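Local coordinates for peptide-binding protein (Photobacterium damsela subsp. piscicida, PDB 6SQX) that cleaves the peptidoglycan of potentially competing bacteria as a secreted NlpC/P60 endopeptidase, probably of the cysteine type, at residues A[120-123]-A[124-128]; A[59-62]-A[63-67]. All blocks are in the same frame, centred on the assembly; numbering follows the deposited sequence.

Contact 1 of 2, residues A[120-123]-A[124-128]; sequences NSIS and ENMNL
Ile122 and Met126 meet one turn apart on the buried side of a short helix. The branch methyl CG2 of Ile122 touches the sulfur SD of Met126 at 4.0 Å. CG2 lies anti to the backbone N of Ile122, beside its carbonyl carbon, which carries the methyl toward the next turn. Met126 CG packs on the carbonyl of the preceding turn, 3.2 Å from Ile122 O, before the chain leads off. That chain then bends at the thioether (chi3 72°).

Three backbone bonds hold this turn. Glu124 N donates to Asn120 O at 2.9 Å, and the bond is nearly straight (N-H...O 168°). Asn125 N donates to Ser121 O, and Met126 N donates to Ile122 O. The next bond, Asn127 N to Ser123 O, is weak at 3.4 Å. A water also bridges the end, donating to Ser123 O at 2.8 Å and accepting from Leu128 N at 2.9 Å.

Further out, Met126 packs on Glu94 and Ile98 of helix 90-102 and on Leu154 and Pro155. Asn125 OD1 accepts from the backbone N of Asp195, and His191 bonds to Met126 O. Asn127 leaves the helix with positive phi (48°). The arrangement is that of the C-terminal end of an amphipathic helix, here helix 118-126, with a water bridging from its last turn to the residues that follow.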
ATOM      1  N   ASN A 120      -4.163 -18.591  21.775  1.00 32.90           N
ATOM      2  CA  ASN A 120      -3.353 -18.799  22.973  1.00 32.96           C
ATOM      3  C   ASN A 120      -1.907 -19.127  22.622  1.00 33.31           C
ATOM      4  O   ASN A 120      -0.974 -18.561  23.203  1.00 33.26           O
ATOM      5  CB  ASN A 120      -3.962 -19.876  23.872  1.00 35.40           C
ATOM      6  CG  ASN A 120      -5.227 -19.405  24.525  1.00 39.75           C
ATOM      7  OD1 ASN A 120      -5.593 -18.234  24.375  1.00 42.01           O
ATOM      8  ND2 ASN A 120      -5.905 -20.288  25.251  1.00 42.49           N
ATOM      9  N   SER A 121      -1.700 -20.031  21.660  1.00 33.03           N
ATOM     10  CA  SER A 121      -0.336 -20.408  21.300  0.60 33.46           C
ATOM     11  C   SER A 121       0.409 -19.226  20.696  1.00 33.20           C
ATOM     12  O   SER A 121       1.614 -19.054  20.924  1.00 33.93           O
ATOM     13  CB  SER A 121      -0.357 -21.593  20.333  0.60 35.36           C
ATOM     14  OG  SER A 121      -0.693 -21.179  19.018  0.60 36.85           O
ATOM     15  N   ILE A 122      -0.297 -18.399  19.936  1.00 31.48           N
ATOM     16  CA  ILE A 122       0.309 -17.213  19.348  1.00 30.07           C
ATOM     17  C   ILE A 122       0.683 -16.205  20.430  1.00 30.00           C
ATOM     18  O   ILE A 122       1.782 -15.638  20.413  1.00 31.57           O
ATOM     19  CB  ILE A 122      -0.620 -16.607  18.286  1.00 29.63           C
ATOM     20  CG1 ILE A 122      -0.810 -17.598  17.138  1.00 29.59           C
ATOM     21  CG2 ILE A 122      -0.074 -15.266  17.777  1.00 30.35           C
ATOM     22  CD1 ILE A 122      -1.884 -17.191  16.198  1.00 28.96           C
ATOM     23  N   SER A 123      -0.238 -15.938  21.360  1.00 30.54           N
ATOM     24  CA  SER A 123       0.044 -15.005  22.449  0.55 31.13           C
ATOM     25  C   SER A 123       1.248 -15.462  23.262  1.00 31.04           C
ATOM     26  O   SER A 123       2.107 -14.648  23.637  1.00 33.17           O
ATOM     27  CB  SER A 123      -1.194 -14.867  23.341  0.55 32.18           C
ATOM     28  OG  SER A 123      -0.891 -14.185  24.551  0.55 32.42           O
ATOM     29  N   GLU A 124       1.320 -16.766  23.555  0.51 30.86           N
ATOM     30  CA  GLU A 124       2.494 -17.303  24.244  0.51 33.08           C
ATOM     31  C   GLU A 124       3.766 -16.967  23.482  0.51 31.07           C
ATOM     32  O   GLU A 124       4.737 -16.458  24.057  0.51 32.43           O
ATOM     33  CB  GLU A 124       2.394 -18.824  24.375  0.51 39.07           C
ATOM     34  CG  GLU A 124       1.477 -19.352  25.452  0.51 46.60           C
ATOM     35  CD  GLU A 124       1.611 -20.856  25.595  0.51 53.81           C
ATOM     36  OE1 GLU A 124       2.623 -21.310  26.170  0.51 56.16           O
ATOM     37  OE2 GLU A 124       0.718 -21.583  25.106  0.51 56.25           O
ATOM     38  N   ASN A 125       3.780 -17.263  22.180  1.00 29.97           N
ATOM     39  CA  ASN A 125       4.978 -17.070  21.366  1.00 29.57           C
ATOM     40  C   ASN A 125       5.359 -15.597  21.255  1.00 29.01           C
ATOM     41  O   ASN A 125       6.542 -15.271  21.070  1.00 30.54           O
ATOM     42  CB  ASN A 125       4.716 -17.652  19.982  1.00 30.10           C
ATOM     43  CG  ASN A 125       5.994 -17.936  19.194  1.00 31.61           C
ATOM     44  OD1 ASN A 125       7.051 -18.238  19.767  1.00 32.53           O
ATOM     45  ND2 ASN A 125       5.890 -17.867  17.864  1.00 32.82           N
ATOM     46  N   MET A 126       4.374 -14.692  21.328  1.00 28.56           N
ATOM     47  CA  MET A 126       4.674 -13.263  21.300  1.00 29.58           C
ATOM     48  C   MET A 126       5.470 -12.827  22.520  1.00 29.30           C
ATOM     49  O   MET A 126       6.226 -11.853  22.440  1.00 30.12           O
ATOM     50  CB  MET A 126       3.387 -12.439  21.189  1.00 27.76           C
ATOM     51  CG  MET A 126       2.709 -12.636  19.844  1.00 26.35           C
ATOM     52  SD  MET A 126       1.025 -11.996  19.814  1.00 28.32           S
ATOM     53  CE  MET A 126       1.269 -10.217  19.815  1.00 28.20           C
ATOM     54  N   ASN A 127       5.290 -13.507  23.652  1.00 30.11           N
ATOM     55  CA  ASN A 127       6.082 -13.273  24.868  1.00 32.61           C
ATOM     56  C   ASN A 127       6.184 -11.785  25.211  1.00 31.31           C
ATOM     57  O   ASN A 127       7.275 -11.228  25.366  1.00 31.26           O
ATOM     58  CB  ASN A 127       7.465 -13.916  24.748  1.00 37.84           C
ATOM     59  CG  ASN A 127       8.273 -13.812  26.040  1.00 43.07           C
ATOM     60  OD1 ASN A 127       7.712 -13.789  27.140  1.00 45.74           O
ATOM     61  ND2 ASN A 127       9.585 -13.714  25.909  1.00 45.71           N
ATOM     62  N   LEU A 128       5.025 -11.125  25.317  1.00 31.10           N
ATOM     63  CA  LEU A 128       4.995  -9.682  25.570  1.00 30.64           C
ATOM     64  C   LEU A 128       5.449  -9.289  26.967  1.00 32.08           C
ATOM     65  O   LEU A 128       5.738  -8.103  27.187  1.00 31.55           O
ATOM     66  CB  LEU A 128       3.591  -9.110  25.313  1.00 30.78           C
ATOM     67  CG  LEU A 128       3.123  -9.199  23.867  1.00 30.35           C
ATOM     68  CD1 LEU A 128       1.729  -8.602  23.710  1.00 32.69           C
ATOM     69  CD2 LEU A 128       4.152  -8.484  22.979  1.00 30.44           C
TER
HETATM   70  O   HOH W   1       2.476 -12.419  25.264  1.00 30.57           O

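Contact 2 of 2, residues A[59-62]-A[63-67]; sequences YFNT and QYYFQ
Gln63 lies over one face of the Tyr59 ring. Its CG makes a CH-pi contact, 3.7 Å from the ring centroid and 16° off the normal. The chain of Gln63 bends at chi2 (-55°), which turns the amide back along the ring. Amide and ring are stacked, with their planes 30° apart. NE2 is hydrogen-bonded to Pro81 O and also lies 3.0 Å from Tyr59 OH.

The Phe60 and Tyr64 side chains run side by side in the same direction. Their planes are near parallel but slid apart, so the rings barely overlap. Phe60 CE1 sits over one face of the Tyr64 ring, 3.5 Å from Tyr64 CG. Trp338 meets Phe60 edge-to-face, and Tyr64 rests on Pro186.

The other side is looser. Thr62 is exposed, and its CG2 stays 3.6 Å from Gln63 OE1. Asn61 and Tyr65 are partly exposed. Asn61 OD1 faces the edge of the Tyr65 ring at 3.6 Å from CE2, and an ethanediol molecule lies near the Asn61 side chain.

Backbone bonds run from Gln63 N to Tyr59 O, Tyr64 N to Phe60 O and Tyr65 N to Asn61 O. The bond to Pro81 O probably fixes the rotation of the buried Gln63 amide and keeps it stacked on Tyr59, while Trp226 holds Tyr65 OH.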
ATOM      1  N   TYR A  59      10.777  15.328   2.024  1.00 21.03           N
ATOM      2  CA  TYR A  59       9.833  14.722   2.952  1.00 20.35           C
ATOM      3  C   TYR A  59       9.919  13.206   2.882  1.00 21.00           C
ATOM      4  O   TYR A  59       9.981  12.535   3.914  1.00 21.66           O
ATOM      5  CB  TYR A  59       8.411  15.219   2.675  1.00 21.18           C
ATOM      6  CG  TYR A  59       7.344  14.658   3.567  1.00 21.51           C
ATOM      7  CD1 TYR A  59       7.319  14.955   4.922  1.00 22.00           C
ATOM      8  CD2 TYR A  59       6.332  13.836   3.053  1.00 21.04           C
ATOM      9  CE1 TYR A  59       6.321  14.460   5.745  1.00 22.03           C
ATOM     10  CE2 TYR A  59       5.326  13.326   3.867  1.00 22.12           C
ATOM     11  CZ  TYR A  59       5.323  13.635   5.230  1.00 22.29           C
ATOM     12  OH  TYR A  59       4.333  13.135   6.039  1.00 23.33           O
ATOM     13  N   PHE A  60       9.955  12.645   1.654  1.00 19.87           N
ATOM     14  CA  PHE A  60      10.112  11.201   1.504  1.00 19.26           C
ATOM     15  C   PHE A  60      11.321  10.680   2.285  1.00 21.11           C
ATOM     16  O   PHE A  60      11.224   9.672   2.996  1.00 21.11           O
ATOM     17  CB  PHE A  60      10.192  10.809   0.014  1.00 19.27           C
ATOM     18  CG  PHE A  60      10.280   9.330  -0.211  1.00 19.45           C
ATOM     19  CD1 PHE A  60      11.489   8.653  -0.034  1.00 21.08           C
ATOM     20  CD2 PHE A  60       9.151   8.611  -0.607  1.00 20.51           C
ATOM     21  CE1 PHE A  60      11.557   7.269  -0.183  1.00 20.23           C
ATOM     22  CE2 PHE A  60       9.216   7.232  -0.778  1.00 21.15           C
ATOM     23  CZ  PHE A  60      10.435   6.559  -0.566  1.00 21.11           C
ATOM     24  N   ASN A  61      12.481  11.313   2.114  1.00 21.45           N
ATOM     25  CA  ASN A  61      13.669  10.803   2.798  1.00 23.49           C
ATOM     26  C   ASN A  61      13.505  10.854   4.316  1.00 21.84           C
ATOM     27  O   ASN A  61      13.883   9.911   5.019  1.00 21.87           O
ATOM     28  CB  ASN A  61      14.922  11.528   2.314  1.00 27.69           C
ATOM     29  CG  ASN A  61      15.423  10.985   0.950  1.00 33.26           C
ATOM     30  OD1 ASN A  61      15.038   9.882   0.524  1.00 34.15           O
ATOM     31  ND2 ASN A  61      16.297  11.741   0.289  1.00 37.63           N
ATOM     32  N   THR A  62      12.877  11.916   4.841  1.00 20.29           N
ATOM     33  CA  THR A  62      12.669  11.982   6.284  1.00 21.64           C
ATOM     34  C   THR A  62      11.778  10.852   6.760  1.00 20.22           C
ATOM     35  O   THR A  62      12.082  10.183   7.757  1.00 21.45           O
ATOM     36  CB  THR A  62      12.065  13.326   6.667  1.00 23.12           C
ATOM     37  OG1 THR A  62      12.998  14.368   6.331  1.00 24.26           O
ATOM     38  CG2 THR A  62      11.781  13.370   8.192  1.00 23.33           C
ATOM     39  N   GLN A  63      10.682  10.591   6.032  1.00 19.36           N
ATOM     40  CA  GLN A  63       9.743   9.580   6.495  1.00 20.00           C
ATOM     41  C   GLN A  63      10.291   8.180   6.269  1.00 19.17           C
ATOM     42  O   GLN A  63      10.118   7.281   7.114  1.00 19.93           O
ATOM     43  CB  GLN A  63       8.390   9.708   5.769  1.00 19.88           C
ATOM     44  CG  GLN A  63       7.726  11.112   5.890  1.00 19.96           C
ATOM     45  CD  GLN A  63       7.542  11.581   7.343  1.00 21.11           C
ATOM     46  OE1 GLN A  63       8.511  11.884   8.025  1.00 22.47           O
ATOM     47  NE2 GLN A  63       6.290  11.623   7.810  1.00 22.17           N
ATOM     48  N   TYR A  64      10.910   7.979   5.098  1.00 19.50           N
ATOM     49  CA  TYR A  64      11.367   6.646   4.704  1.00 19.10           C
ATOM     50  C   TYR A  64      12.518   6.161   5.585  1.00 19.68           C
ATOM     51  O   TYR A  64      12.591   4.966   5.919  1.00 19.60           O
ATOM     52  CB  TYR A  64      11.820   6.684   3.248  1.00 19.23           C
ATOM     53  CG  TYR A  64      12.185   5.357   2.642  1.00 19.09           C
ATOM     54  CD1 TYR A  64      11.199   4.419   2.341  1.00 19.52           C
ATOM     55  CD2 TYR A  64      13.507   5.067   2.292  1.00 18.76           C
ATOM     56  CE1 TYR A  64      11.522   3.205   1.709  1.00 18.78           C
ATOM     57  CE2 TYR A  64      13.826   3.870   1.681  1.00 18.89           C
ATOM     58  CZ  TYR A  64      12.829   2.943   1.424  1.00 18.49           C
ATOM     59  OH  TYR A  64      13.124   1.745   0.782  1.00 19.39           O
ATOM     60  N   TYR A  65      13.412   7.071   5.981  1.00 19.84           N
ATOM     61  CA  TYR A  65      14.546   6.725   6.845  1.00 20.75           C
ATOM     62  C   TYR A  65      14.291   6.992   8.324  1.00 20.98           C
ATOM     63  O   TYR A  65      15.234   6.911   9.122  1.00 21.35           O
ATOM     64  CB  TYR A  65      15.825   7.455   6.384  1.00 21.88           C
ATOM     65  CG  TYR A  65      16.278   6.987   5.007  1.00 20.82           C
ATOM     66  CD1 TYR A  65      16.879   5.739   4.837  1.00 21.58           C
ATOM     67  CD2 TYR A  65      16.104   7.795   3.882  1.00 22.06           C
ATOM     68  CE1 TYR A  65      17.302   5.305   3.568  1.00 22.23           C
ATOM     69  CE2 TYR A  65      16.508   7.355   2.628  1.00 21.84           C
ATOM     70  CZ  TYR A  65      17.118   6.123   2.484  1.00 22.29           C
ATOM     71  OH  TYR A  65      17.535   5.703   1.204  1.00 23.81           O
ATOM     72  N   PHE A  66      13.038   7.235   8.707  1.00 20.62           N
ATOM     73  CA  PHE A  66      12.751   7.598  10.094  1.00 20.70           C
ATOM     74  C   PHE A  66      13.222   6.527  11.062  1.00 20.51           C
ATOM     75  O   PHE A  66      13.684   6.848  12.170  1.00 21.62           O
ATOM     76  CB  PHE A  66      11.245   7.791  10.242  1.00 20.57           C
ATOM     77  CG  PHE A  66      10.831   8.166  11.625  1.00 21.56           C
ATOM     78  CD1 PHE A  66      11.136   9.418  12.147  1.00 22.38           C
ATOM     79  CD2 PHE A  66      10.111   7.277  12.403  1.00 22.47           C
ATOM     80  CE1 PHE A  66      10.713   9.765  13.441  1.00 24.68           C
ATOM     81  CE2 PHE A  66       9.674   7.616  13.694  1.00 24.22           C
ATOM     82  CZ  PHE A  66      10.003   8.865  14.203  1.00 24.75           C
ATOM     83  N   GLN A  67      13.122   5.247  10.692  1.00 20.24           N
ATOM     84  CA  GLN A  67      13.531   4.204  11.642  1.00 19.27           C
ATOM     85  C   GLN A  67      15.034   4.177  11.870  1.00 19.64           C
ATOM     86  O   GLN A  67      15.489   3.498  12.791  1.00 21.38           O
ATOM     87  CB  GLN A  67      13.062   2.809  11.183  1.00 20.55           C
ATOM     88  CG  GLN A  67      11.556   2.702  11.001  1.00 20.68           C
ATOM     89  CD  GLN A  67      10.755   3.047  12.239  1.00 20.60           C
ATOM     90  OE1 GLN A  67      11.241   2.994  13.373  1.00 20.66           O
ATOM     91  NE2 GLN A  67       9.499   3.344  12.020  1.00 20.95           N
TER

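Both contacts lie at the C-terminal ends of helices, contact 2 on helix 50-64 and contact 1 on helix 118-126. They follow in series along the chain and do not touch. Their centres are about 32 Å apart, and their nearest atoms about 17 Å. Contact 1 is the more peripheral, its centre about 28 Å from the centre of the chain, against about 16 Å for contact 2. Strand 186-192 of an antiparallel sheet, within the SH3-type region, relates them: Pro186 and Met188 meet residues of 63-67, while His191 bonds to the end of 120-128. Both are plain packing outside residues 310-418 of the NlpC/P60 family region, where Cys324 was found as the sulfonic acid.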